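Local coordinates for protein hypothetical methylmalonyl-CoA decarboxylase alpha subunit (Sulfolobus tokodaii, PDB 1X0U) that is of unknown function but is a carboxyl transferase subunit of the ClpP/crotonase superfamily, found here in a six-chain assembly, at residues 38-43 with 237-242; 69-74 with 139-144; 341-346 with 384-389. All coordinates share one frame; numbering follows the deposited sequence.

Interaction 1. Residues 38-43 with 237-242; sequences GKLTAR and DSEQEA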
ATOM      1  N   GLY A  38       3.494  35.944 -40.546  1.00 17.92           N
ATOM      2  CA  GLY A  38       4.344  34.779 -40.679  1.00 17.44           C
ATOM      3  C   GLY A  38       3.883  33.674 -39.739  1.00 17.53           C
ATOM      4  O   GLY A  38       4.573  32.673 -39.555  1.00 16.02           O
ATOM      5  N   LYS A  39       2.702  33.845 -39.153  1.00 16.60           N
ATOM      6  CA  LYS A  39       2.173  32.849 -38.218  1.00 16.57           C
ATOM      7  C   LYS A  39       1.083  31.978 -38.828  1.00 16.39           C
ATOM      8  O   LYS A  39       0.420  32.379 -39.784  1.00 18.46           O
ATOM      9  CB  LYS A  39       1.590  33.545 -36.993  1.00 13.80           C
ATOM     10  CG  LYS A  39       2.487  34.586 -36.376  1.00 14.62           C
ATOM     11  CD  LYS A  39       1.714  35.383 -35.337  1.00 14.48           C
ATOM     12  CE  LYS A  39       1.315  34.515 -34.147  1.00 14.17           C
ATOM     13  NZ  LYS A  39       0.365  35.249 -33.269  1.00 14.40           N
ATOM     14  N   LEU A  40       0.897  30.790 -38.262  1.00 16.87           N
ATOM     15  CA  LEU A  40      -0.151  29.878 -38.717  1.00 15.97           C
ATOM     16  C   LEU A  40      -1.316  30.026 -37.741  1.00 15.93           C
ATOM     17  O   LEU A  40      -1.142  30.600 -36.669  1.00 15.65           O
ATOM     18  CB  LEU A  40       0.348  28.427 -38.724  1.00 14.19           C
ATOM     19  CG  LEU A  40       1.427  28.072 -39.755  1.00 13.96           C
ATOM     20  CD1 LEU A  40       1.750  26.586 -39.653  1.00 12.28           C
ATOM     21  CD2 LEU A  40       0.950  28.412 -41.156  1.00 10.64           C
ATOM     22  N   THR A  41      -2.503  29.537 -38.110  1.00 15.79           N
ATOM     23  CA  THR A  41      -3.663  29.634 -37.226  1.00 16.15           C
ATOM     24  C   THR A  41      -3.616  28.473 -36.243  1.00 17.60           C
ATOM     25  O   THR A  41      -2.895  27.489 -36.455  1.00 17.84           O
ATOM     26  CB  THR A  41      -4.997  29.522 -37.977  1.00 15.16           C
ATOM     27  OG1 THR A  41      -5.094  28.214 -38.539  1.00 14.84           O
ATOM     28  CG2 THR A  41      -5.096  30.551 -39.090  1.00 16.15           C
ATOM     29  N   ALA A  42      -4.400  28.589 -35.179  1.00 16.41           N
ATOM     30  CA  ALA A  42      -4.455  27.566 -34.150  1.00 17.11           C
ATOM     31  C   ALA A  42      -4.736  26.201 -34.755  1.00 16.78           C
ATOM     32  O   ALA A  42      -4.055  25.226 -34.436  1.00 18.43           O
ATOM     33  CB  ALA A  42      -5.533  27.914 -33.116  1.00 15.26           C
ATOM     34  N   ARG A  43      -5.720  26.141 -35.647  1.00 16.20           N
ATOM     35  CA  ARG A  43      -6.091  24.878 -36.269  1.00 17.46           C
ATOM     36  C   ARG A  43      -5.087  24.354 -37.289  1.00 17.22           C
ATOM     37  O   ARG A  43      -4.921  23.137 -37.420  1.00 15.42           O
ATOM     38  CB  ARG A  43      -7.501  24.984 -36.869  1.00 18.10           C
ATOM     39  CG  ARG A  43      -8.591  24.979 -35.779  1.00 17.44           C
ATOM     40  CD  ARG A  43     -10.004  25.175 -36.333  1.00 16.09           C
ATOM     41  NE  ARG A  43     -10.982  25.298 -35.253  1.00 13.53           N
ATOM     42  CZ  ARG A  43     -11.480  24.281 -34.555  1.00 14.32           C
ATOM     43  NH1 ARG A  43     -11.107  23.034 -34.820  1.00 10.58           N
ATOM     44  NH2 ARG A  43     -12.347  24.512 -33.575  1.00 13.14           N
ATOM     45  N   ASP A 237      13.339  28.648 -35.747  1.00 19.14           N
ATOM     46  CA  ASP A 237      13.043  29.670 -36.744  1.00 18.68           C
ATOM     47  C   ASP A 237      11.602  29.732 -37.217  1.00 19.45           C
ATOM     48  O   ASP A 237      11.132  30.793 -37.630  1.00 19.62           O
ATOM     49  CB  ASP A 237      13.941  29.471 -37.958  1.00 21.46           C
ATOM     50  CG  ASP A 237      15.392  29.695 -37.637  1.00 25.26           C
ATOM     51  OD1 ASP A 237      16.247  29.029 -38.258  1.00 29.45           O
ATOM     52  OD2 ASP A 237      15.676  30.547 -36.769  1.00 24.78           O
ATOM     53  N   SER A 238      10.896  28.608 -37.175  1.00 17.77           N
ATOM     54  CA  SER A 238       9.522  28.624 -37.637  1.00 16.49           C
ATOM     55  C   SER A 238       8.580  27.738 -36.840  1.00 16.81           C
ATOM     56  O   SER A 238       8.992  26.956 -35.984  1.00 18.04           O
ATOM     57  CB  SER A 238       9.467  28.213 -39.103  1.00 14.10           C
ATOM     58  OG  SER A 238       9.648  26.819 -39.221  1.00 13.04           O
ATOM     59  N   GLU A 239       7.297  27.873 -37.141  1.00 16.94           N
ATOM     60  CA  GLU A 239       6.276  27.098 -36.481  1.00 16.12           C
ATOM     61  C   GLU A 239       6.303  25.656 -36.954  1.00 16.73           C
ATOM     62  O   GLU A 239       6.077  24.736 -36.158  1.00 15.34           O
ATOM     63  CB  GLU A 239       4.919  27.755 -36.720  1.00 16.19           C
ATOM     64  CG  GLU A 239       4.748  28.987 -35.853  1.00 14.71           C
ATOM     65  CD  GLU A 239       3.484  29.756 -36.143  1.00 16.04           C
ATOM     66  OE1 GLU A 239       2.511  29.144 -36.629  1.00 16.09           O
ATOM     67  OE2 GLU A 239       3.465  30.970 -35.865  1.00 15.05           O
ATOM     68  N   GLN A 240       6.589  25.450 -38.240  1.00 16.23           N
ATOM     69  CA  GLN A 240       6.677  24.096 -38.766  1.00 17.03           C
ATOM     70  C   GLN A 240       7.814  23.395 -38.031  1.00 16.69           C
ATOM     71  O   GLN A 240       7.705  22.220 -37.678  1.00 15.30           O
ATOM     72  CB  GLN A 240       6.974  24.095 -40.266  1.00 19.66           C
ATOM     73  CG  GLN A 240       7.114  22.687 -40.859  1.00 24.59           C
ATOM     74  CD  GLN A 240       5.803  21.905 -40.867  1.00 29.85           C
ATOM     75  OE1 GLN A 240       5.750  20.742 -40.449  1.00 31.94           O
ATOM     76  NE2 GLN A 240       4.739  22.539 -41.354  1.00 31.77           N
ATOM     77  N   GLU A 241       8.914  24.120 -37.813  1.00 18.11           N
ATOM     78  CA  GLU A 241      10.061  23.558 -37.101  1.00 17.42           C
ATOM     79  C   GLU A 241       9.699  23.298 -35.633  1.00 16.61           C
ATOM     80  O   GLU A 241      10.100  22.292 -35.055  1.00 18.54           O
ATOM     81  CB  GLU A 241      11.278  24.492 -37.208  1.00 20.09           C
ATOM     82  CG  GLU A 241      12.011  24.421 -38.566  1.00 24.64           C
ATOM     83  CD  GLU A 241      13.178  25.412 -38.707  1.00 28.30           C
ATOM     84  OE1 GLU A 241      13.881  25.350 -39.738  1.00 30.38           O
ATOM     85  OE2 GLU A 241      13.397  26.251 -37.804  1.00 30.87           O
ATOM     86  N   ALA A 242       8.932  24.199 -35.036  1.00 14.89           N
ATOM     87  CA  ALA A 242       8.512  24.029 -33.653  1.00 12.86           C
ATOM     88  C   ALA A 242       7.737  22.723 -33.502  1.00 12.87           C
ATOM     89  O   ALA A 242       7.995  21.956 -32.578  1.00 13.16           O
ATOM     90  CB  ALA A 242       7.637  25.203 -33.214  1.00 11.27           C
TER
HETATM   91  O   HOH W   1       6.385  29.928 -39.152  1.00 26.54           O
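Glu-239 reaches out from the first turn of helix 239-252 and sets its carboxylate against the backbone of Lys-39 and Leu-40, a compact example of a loop held by a helix-borne acid. The direct polar link is one hydrogen bond: Leu-40 N donates to Glu-239 OE1 over 2.8 Å at 149°, meeting the syn side of the oxygen but 28° out of the carboxylate plane. OE1 also pairs with Arg-45 NE, and OE2 is bonded to Tyr-196 OH, so both oxygens of this buried acid are engaged and its rotation is fixed. The guanidinium of Arg-45 would probably favour the charged form.

Van der Waals contacts surround the bond. OE2 of Glu-239 rests on Lys-39 CA at 3.3 Å, while Leu-40 CB lies only 3.1 Å from Glu-239 OE1, a tight fit. The ammonium of Lys-39 turns elsewhere, its chain bent at chi3 (66°), to a salt bridge with Asp-134.

Water adds a second bridge: it accepts from Glu-239 N at 3.0 Å and donates weakly to Gly-38 O. Gly-38 itself closes the preceding helix with a Schellman motif. On the other side Ser-238 is the N-cap, its OG accepting from Glu-241 N at 3.1 Å. Together they form a capped helix N-terminus docked on an interhelical loop, beside strand 234-236, outermost within this chain in the first crotonase-type sheet.

Interaction 2. Residues 69-74 with 139-144; sequences FGLDKQ and RIQEGA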
ATOM      1  N   PHE A  69     -18.264  44.679 -20.345  1.00 40.84           N
ATOM      2  CA  PHE A  69     -17.444  45.180 -21.440  1.00 40.66           C
ATOM      3  C   PHE A  69     -17.833  44.636 -22.813  1.00 41.00           C
ATOM      4  O   PHE A  69     -16.993  44.493 -23.700  1.00 41.51           O
ATOM      5  CB  PHE A  69     -15.962  44.914 -21.158  1.00 41.73           C
ATOM      6  CG  PHE A  69     -15.436  45.651 -19.954  1.00 42.16           C
ATOM      7  CD1 PHE A  69     -15.696  45.190 -18.667  1.00 42.37           C
ATOM      8  CD2 PHE A  69     -14.712  46.829 -20.107  1.00 43.41           C
ATOM      9  CE1 PHE A  69     -15.242  45.893 -17.546  1.00 43.24           C
ATOM     10  CE2 PHE A  69     -14.257  47.540 -18.995  1.00 43.03           C
ATOM     11  CZ  PHE A  69     -14.523  47.072 -17.713  1.00 43.05           C
ATOM     12  N   GLY A  70     -19.117  44.341 -22.982  1.00 41.64           N
ATOM     13  CA  GLY A  70     -19.604  43.858 -24.260  1.00 43.09           C
ATOM     14  C   GLY A  70     -19.442  42.382 -24.540  1.00 43.74           C
ATOM     15  O   GLY A  70     -19.864  41.906 -25.595  1.00 44.13           O
ATOM     16  N   LEU A  71     -18.842  41.648 -23.607  1.00 44.86           N
ATOM     17  CA  LEU A  71     -18.634  40.211 -23.797  1.00 45.82           C
ATOM     18  C   LEU A  71     -19.943  39.463 -24.065  1.00 46.85           C
ATOM     19  O   LEU A  71     -19.931  38.314 -24.511  1.00 44.76           O
ATOM     20  CB  LEU A  71     -17.923  39.608 -22.580  1.00 45.01           C
ATOM     21  CG  LEU A  71     -16.414  39.851 -22.433  1.00 45.20           C
ATOM     22  CD1 LEU A  71     -15.651  39.019 -23.442  1.00 44.95           C
ATOM     23  CD2 LEU A  71     -16.105  41.327 -22.614  1.00 45.46           C
ATOM     24  N   ASP A  72     -21.069  40.117 -23.793  1.00 48.96           N
ATOM     25  CA  ASP A  72     -22.374  39.504 -24.031  1.00 51.14           C
ATOM     26  C   ASP A  72     -22.685  39.493 -25.527  1.00 51.46           C
ATOM     27  O   ASP A  72     -23.590  38.788 -25.981  1.00 52.06           O
ATOM     28  CB  ASP A  72     -23.474  40.265 -23.283  1.00 52.11           C
ATOM     29  CG  ASP A  72     -23.499  41.744 -23.622  1.00 53.52           C
ATOM     30  OD1 ASP A  72     -24.390  42.456 -23.110  1.00 55.00           O
ATOM     31  OD2 ASP A  72     -22.631  42.199 -24.396  1.00 54.52           O
ATOM     32  N   LYS A  73     -21.927  40.284 -26.285  1.00 51.66           N
ATOM     33  CA  LYS A  73     -22.095  40.376 -27.728  1.00 52.90           C
ATOM     34  C   LYS A  73     -21.028  39.541 -28.444  1.00 53.12           C
ATOM     35  O   LYS A  73     -21.318  38.847 -29.429  1.00 52.96           O
ATOM     36  CB  LYS A  73     -21.978  41.839 -28.166  1.00 54.13           C
ATOM     37  CG  LYS A  73     -22.766  42.806 -27.299  1.00 55.22           C
ATOM     38  CD  LYS A  73     -24.268  42.565 -27.396  1.00 55.82           C
ATOM     39  CE  LYS A  73     -25.000  43.131 -26.182  1.00 56.33           C
ATOM     40  NZ  LYS A  73     -24.578  44.521 -25.840  1.00 56.41           N
ATOM     41  N   GLN A  74     -19.796  39.622 -27.939  1.00 52.32           N
ATOM     42  CA  GLN A  74     -18.653  38.892 -28.501  1.00 52.08           C
ATOM     43  C   GLN A  74     -18.587  37.417 -28.101  1.00 50.17           C
ATOM     44  O   GLN A  74     -17.639  36.988 -27.429  1.00 50.74           O
ATOM     45  CB  GLN A  74     -17.338  39.571 -28.095  1.00 53.72           C
ATOM     46  CG  GLN A  74     -16.976  40.801 -28.912  1.00 56.82           C
ATOM     47  CD  GLN A  74     -16.700  40.475 -30.368  1.00 58.10           C
ATOM     48  OE1 GLN A  74     -17.586  40.021 -31.097  1.00 59.81           O
ATOM     49  NE2 GLN A  74     -15.460  40.696 -30.798  1.00 58.49           N
ATOM     50  N   ARG A 139      -7.784  37.968 -20.033  1.00 19.97           N
ATOM     51  CA  ARG A 139      -8.836  38.720 -20.693  1.00 19.88           C
ATOM     52  C   ARG A 139      -9.226  39.769 -19.656  1.00 20.61           C
ATOM     53  O   ARG A 139      -9.940  39.474 -18.697  1.00 19.00           O
ATOM     54  CB  ARG A 139     -10.033  37.830 -21.044  1.00 18.91           C
ATOM     55  CG  ARG A 139     -11.033  38.537 -21.967  1.00 18.65           C
ATOM     56  CD  ARG A 139     -12.052  37.589 -22.536  1.00 17.03           C
ATOM     57  NE  ARG A 139     -11.464  36.626 -23.461  1.00 17.95           N
ATOM     58  CZ  ARG A 139     -12.074  35.509 -23.840  1.00 17.13           C
ATOM     59  NH1 ARG A 139     -13.277  35.232 -23.366  1.00 14.52           N
ATOM     60  NH2 ARG A 139     -11.486  34.669 -24.680  1.00 16.45           N
ATOM     61  N   ILE A 140      -8.717  40.985 -19.836  1.00 20.76           N
ATOM     62  CA  ILE A 140      -8.989  42.061 -18.900  1.00 21.73           C
ATOM     63  C   ILE A 140     -10.491  42.224 -18.667  1.00 20.69           C
ATOM     64  O   ILE A 140     -10.916  42.436 -17.535  1.00 20.08           O
ATOM     65  CB  ILE A 140      -8.354  43.400 -19.386  1.00 23.10           C
ATOM     66  CG1 ILE A 140      -6.835  43.238 -19.521  1.00 25.65           C
ATOM     67  CG2 ILE A 140      -8.596  44.512 -18.360  1.00 21.73           C
ATOM     68  CD1 ILE A 140      -6.407  42.268 -20.587  1.00 30.07           C
ATOM     69  N   GLN A 141     -11.285  42.082 -19.726  1.00 20.35           N
ATOM     70  CA  GLN A 141     -12.745  42.209 -19.636  1.00 21.08           C
ATOM     71  C   GLN A 141     -13.410  41.309 -18.583  1.00 19.99           C
ATOM     72  O   GLN A 141     -14.497  41.627 -18.080  1.00 18.24           O
ATOM     73  CB  GLN A 141     -13.390  41.940 -21.002  1.00 21.14           C
ATOM     74  CG  GLN A 141     -12.937  42.871 -22.124  1.00 25.32           C
ATOM     75  CD  GLN A 141     -11.826  42.270 -22.986  1.00 29.00           C
ATOM     76  OE1 GLN A 141     -10.781  41.854 -22.484  1.00 29.58           O
ATOM     77  NE2 GLN A 141     -12.054  42.230 -24.293  1.00 29.96           N
ATOM     78  N   GLU A 142     -12.767  40.194 -18.244  1.00 18.16           N
ATOM     79  CA  GLU A 142     -13.324  39.272 -17.255  1.00 17.70           C
ATOM     80  C   GLU A 142     -12.744  39.439 -15.854  1.00 17.19           C
ATOM     81  O   GLU A 142     -13.036  38.664 -14.948  1.00 18.30           O
ATOM     82  CB  GLU A 142     -13.173  37.828 -17.746  1.00 18.30           C
ATOM     83  CG  GLU A 142     -14.128  37.502 -18.893  1.00 20.27           C
ATOM     84  CD  GLU A 142     -14.079  36.054 -19.327  1.00 21.36           C
ATOM     85  OE1 GLU A 142     -14.064  35.162 -18.449  1.00 24.70           O
ATOM     86  OE2 GLU A 142     -14.076  35.804 -20.548  1.00 22.45           O
ATOM     87  N   GLY A 143     -11.928  40.472 -15.684  1.00 18.82           N
ATOM     88  CA  GLY A 143     -11.331  40.771 -14.396  1.00 19.94           C
ATOM     89  C   GLY A 143     -10.708  39.626 -13.614  1.00 22.90           C
ATOM     90  O   GLY A 143      -9.898  38.856 -14.144  1.00 22.89           O
ATOM     91  N   ALA A 144     -11.105  39.511 -12.347  1.00 21.92           N
ATOM     92  CA  ALA A 144     -10.572  38.494 -11.445  1.00 22.59           C
ATOM     93  C   ALA A 144     -10.841  37.048 -11.859  1.00 22.70           C
ATOM     94  O   ALA A 144     -10.079  36.151 -11.507  1.00 21.61           O
ATOM     95  CB  ALA A 144     -11.097  38.734 -10.047  1.00 22.99           C
TER
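Arg-139 NH1 is gripped by two carboxylates, while lower down the same side chain CD rests 4.0 Å from Leu-71 CD1; one residue thus serves both the polar and the apolar side of this contact. Within its own segment NH1 forms a salt bridge to Glu-142 OE2 at 3.0 Å, a bent bond (133°) that leaves the oxygen 32° out of the guanidinium plane. Asp-79 supplies the other carboxylate, and Ser-106 OG is bonded to NE. The chain of Arg-139 runs extended as far as CD and then bends at chi3 (-67°), which carries the guanidinium off to these acids and leaves CD for the leucine. Glu-142 is anchored in turn, through OE2 to Thr-64 OG1 and through OE1 to the backbone N of Glu-109.

Across the contact itself the touching is almost all between carbons. Leu-71 crosses Gln-141 at about a right angle, and its CD2 presses on Gln-141 CB at 3.2 Å, very close for two carbons, with Gln-141 CG next at 3.6 Å. Phe-69 brings its CB in beside that methyl, 3.8 Å from Gln-141 CG, so the glutamine methylenes lie along one side formed by leucine methyl and phenylalanine CB together. The ring meets Gln-141 only obliquely, its CD1 lying 3.8 Å from the carbonyl O of that residue. Leu-447 of the second subunit packs on Phe-69, Ile-140 and Gln-141, which places the contact at a subunit interface.

No hydrogen bond joins the two segments directly. The chemistry therefore implies a division of labour: backbone hydrogen bonds and the Arg-139/Glu-142 salt bridge brace the 3-10 turn at 140-142, and the loop 69-74 adheres to it mainly by hydrocarbon contact.

Interaction 3. Residues 341-346 with 384-389; sequences IDIDAA and IRHGAK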
ATOM      1  N   ILE A 341      31.732  24.518 -13.903  1.00 12.55           N
ATOM      2  CA  ILE A 341      30.300  24.567 -13.683  1.00 16.47           C
ATOM      3  C   ILE A 341      29.946  25.956 -13.170  1.00 17.35           C
ATOM      4  O   ILE A 341      30.747  26.617 -12.499  1.00 17.68           O
ATOM      5  CB  ILE A 341      29.844  23.443 -12.713  1.00 18.57           C
ATOM      6  CG1 ILE A 341      28.565  23.853 -11.990  1.00 18.06           C
ATOM      7  CG2 ILE A 341      30.963  23.104 -11.750  1.00 22.46           C
ATOM      8  CD1 ILE A 341      27.380  23.918 -12.870  1.00 23.18           C
ATOM      9  N   ASP A 342      28.733  26.383 -13.496  1.00 16.89           N
ATOM     10  CA  ASP A 342      28.252  27.714 -13.168  1.00 16.81           C
ATOM     11  C   ASP A 342      26.805  27.705 -12.643  1.00 14.91           C
ATOM     12  O   ASP A 342      26.151  26.676 -12.676  1.00 14.64           O
ATOM     13  CB  ASP A 342      28.347  28.523 -14.458  1.00 21.62           C
ATOM     14  CG  ASP A 342      28.063  29.952 -14.260  1.00 23.49           C
ATOM     15  OD1 ASP A 342      28.612  30.517 -13.290  1.00 26.88           O
ATOM     16  OD2 ASP A 342      27.305  30.505 -15.082  1.00 25.98           O
ATOM     17  N   ILE A 343      26.319  28.854 -12.166  1.00 13.67           N
ATOM     18  CA  ILE A 343      24.941  28.974 -11.664  1.00 11.92           C
ATOM     19  C   ILE A 343      23.915  28.552 -12.719  1.00 13.03           C
ATOM     20  O   ILE A 343      23.038  27.719 -12.463  1.00 12.41           O
ATOM     21  CB  ILE A 343      24.614  30.421 -11.259  1.00 11.99           C
ATOM     22  CG1 ILE A 343      25.296  30.765  -9.940  1.00 13.72           C
ATOM     23  CG2 ILE A 343      23.114  30.601 -11.115  1.00 11.46           C
ATOM     24  CD1 ILE A 343      25.050  32.197  -9.488  1.00 11.24           C
ATOM     25  N   ASP A 344      24.022  29.145 -13.905  1.00 11.08           N
ATOM     26  CA  ASP A 344      23.112  28.835 -14.995  1.00 10.90           C
ATOM     27  C   ASP A 344      23.192  27.364 -15.378  1.00  9.85           C
ATOM     28  O   ASP A 344      22.174  26.707 -15.583  1.00  9.16           O
ATOM     29  CB  ASP A 344      23.444  29.691 -16.225  1.00 13.27           C
ATOM     30  CG  ASP A 344      23.083  31.158 -16.040  1.00 13.61           C
ATOM     31  OD1 ASP A 344      23.405  31.966 -16.935  1.00 15.75           O
ATOM     32  OD2 ASP A 344      22.479  31.504 -15.012  1.00 13.55           O
ATOM     33  N   ALA A 345      24.415  26.857 -15.474  1.00 10.40           N
ATOM     34  CA  ALA A 345      24.657  25.472 -15.860  1.00 10.08           C
ATOM     35  C   ALA A 345      24.138  24.512 -14.801  1.00 10.37           C
ATOM     36  O   ALA A 345      23.554  23.477 -15.120  1.00  9.82           O
ATOM     37  CB  ALA A 345      26.145  25.258 -16.092  1.00 10.24           C
ATOM     38  N   ALA A 346      24.350  24.855 -13.539  1.00  9.75           N
ATOM     39  CA  ALA A 346      23.858  24.014 -12.457  1.00  9.27           C
ATOM     40  C   ALA A 346      22.330  23.915 -12.595  1.00 10.99           C
ATOM     41  O   ALA A 346      21.752  22.830 -12.430  1.00 10.92           O
ATOM     42  CB  ALA A 346      24.241  24.616 -11.106  1.00  7.21           C
ATOM     43  N   ILE A 384      26.368  28.771  -4.344  1.00 12.68           N
ATOM     44  CA  ILE A 384      26.320  27.768  -3.287  1.00 12.99           C
ATOM     45  C   ILE A 384      24.999  27.005  -3.309  1.00 14.11           C
ATOM     46  O   ILE A 384      24.991  25.773  -3.250  1.00 16.05           O
ATOM     47  CB  ILE A 384      26.521  28.400  -1.894  1.00 10.90           C
ATOM     48  CG1 ILE A 384      27.976  28.843  -1.745  1.00 10.47           C
ATOM     49  CG2 ILE A 384      26.154  27.394  -0.803  1.00  9.89           C
ATOM     50  CD1 ILE A 384      28.246  29.727  -0.558  1.00  7.74           C
ATOM     51  N   ARG A 385      23.882  27.722  -3.396  1.00 13.46           N
ATOM     52  CA  ARG A 385      22.598  27.053  -3.424  1.00 13.48           C
ATOM     53  C   ARG A 385      22.273  26.495  -4.797  1.00 12.84           C
ATOM     54  O   ARG A 385      21.680  25.421  -4.912  1.00 13.75           O
ATOM     55  CB  ARG A 385      21.475  27.980  -2.920  1.00 14.73           C
ATOM     56  CG  ARG A 385      21.316  29.336  -3.604  1.00 16.24           C
ATOM     57  CD  ARG A 385      20.356  30.186  -2.773  1.00 16.87           C
ATOM     58  NE  ARG A 385      20.214  31.550  -3.264  1.00 18.31           N
ATOM     59  CZ  ARG A 385      19.371  31.923  -4.220  1.00 17.64           C
ATOM     60  NH1 ARG A 385      18.571  31.035  -4.799  1.00 12.95           N
ATOM     61  NH2 ARG A 385      19.347  33.189  -4.607  1.00 16.75           N
ATOM     62  N   HIS A 386      22.681  27.190  -5.853  1.00 13.16           N
ATOM     63  CA  HIS A 386      22.384  26.682  -7.188  1.00 14.31           C
ATOM     64  C   HIS A 386      23.167  25.414  -7.489  1.00 13.57           C
ATOM     65  O   HIS A 386      22.595  24.419  -7.941  1.00 14.75           O
ATOM     66  CB  HIS A 386      22.664  27.739  -8.263  1.00 14.28           C
ATOM     67  CG  HIS A 386      21.694  28.874  -8.251  1.00 14.80           C
ATOM     68  ND1 HIS A 386      21.756  29.898  -7.331  1.00 16.55           N
ATOM     69  CD2 HIS A 386      20.619  29.138  -9.035  1.00 15.81           C
ATOM     70  CE1 HIS A 386      20.766  30.746  -7.549  1.00 15.68           C
ATOM     71  NE2 HIS A 386      20.061  30.308  -8.578  1.00 17.27           N
ATOM     72  N   GLY A 387      24.474  25.454  -7.246  1.00 13.12           N
ATOM     73  CA  GLY A 387      25.298  24.285  -7.494  1.00 11.37           C
ATOM     74  C   GLY A 387      24.801  23.065  -6.738  1.00 11.62           C
ATOM     75  O   GLY A 387      24.915  21.934  -7.218  1.00 13.76           O
ATOM     76  N   ALA A 388      24.242  23.279  -5.555  1.00 10.10           N
ATOM     77  CA  ALA A 388      23.734  22.162  -4.763  1.00 10.84           C
ATOM     78  C   ALA A 388      22.598  21.424  -5.467  1.00 10.18           C
ATOM     79  O   ALA A 388      22.359  20.247  -5.207  1.00 11.40           O
ATOM     80  CB  ALA A 388      23.267  22.656  -3.396  1.00  7.05           C
ATOM     81  N   LYS A 389      21.908  22.108  -6.374  1.00 11.61           N
ATOM     82  CA  LYS A 389      20.787  21.499  -7.087  1.00 10.94           C
ATOM     83  C   LYS A 389      21.187  20.248  -7.870  1.00 11.31           C
ATOM     84  O   LYS A 389      20.425  19.295  -7.955  1.00 13.10           O
ATOM     85  CB  LYS A 389      20.139  22.525  -8.027  1.00 13.35           C
ATOM     86  CG  LYS A 389      19.431  23.683  -7.315  1.00 11.93           C
ATOM     87  CD  LYS A 389      18.901  24.717  -8.307  1.00 11.20           C
ATOM     88  CE  LYS A 389      18.224  25.896  -7.589  1.00 10.84           C
ATOM     89  NZ  LYS A 389      17.886  27.013  -8.532  1.00 10.90           N
TER
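Ile-343 and Ala-346 pack against His-386 and Gly-387, bringing together helices of two successive beta-alpha-beta crossovers in the second crotonase-type sheet. Helix 343-358 connects strands 325-332 and 363-369, and helix 383-396 leads on from 363-369 to 401-406; both crossovers join parallel neighbours.

The aromatic part of the contact is a CH-pi interaction. Ile-343 CG2 sits over one face of the His-386 imidazole, 3.7 Å from the ring centroid and 20° off the normal, displaced somewhat toward the rim; CG and CD2 of the histidine are its nearest atoms. Chi1 of Ile-343 (-75°) puts CG1 beside the backbone N and swings the CG2 methyl round to the far side of CB from that nitrogen, where it meets the ring.

Close backbone packing makes up the rest. The CB of Ala-346 fits against the other backbone, 3.6 Å from His-386 O and 3.8 Å from Gly-387 CA. With a methyl on one side and no side chain on the other, the CA atoms of Ala-346 and Gly-387 approach to 5.2 Å.

Polar bonds lie around this buried surface and are made to other residues. Lys-389 stretches fully extended to a salt bridge with Asp-347, the residue after Ala-346 in helix 343-358, so the two helices are also tied by charge. Its NZ is bonded besides to the carboxy-terminal Leu-522 O of its own chain and to that of the second subunit. Arg-385 pairs through NH1 with Leu-522 OXT and through NE with Ser-229 O of the second subunit, while CE1 of His-386 lies 3.5 Å above one face of the Arg-385 guanidinium. The imidazole is itself held in rotation from just before its own helix, by the hydrogen bond from His-386 ND1 to Gly-382 O.

In the fold
The three contacts divide between the two sheets of the carboxyl transferase domain. Interactions 1 and 2 lie in the half of the chain built round the first sheet: the chain leaves 38-43, makes both segments of interaction 2, and only then returns at 237-242. Their centres are 28 Å apart and their nearest atoms about 12 Å, so they do not touch. Interaction 3 comes later in the chain, beside the second sheet, its centre 35 Å from that of interaction 1 and across the chain's centre from it. Interactions 2 and 3 are the most widely separated, 44 Å between centres, yet both touch the second subunit, whereas no other chain meets the segments of interaction 1.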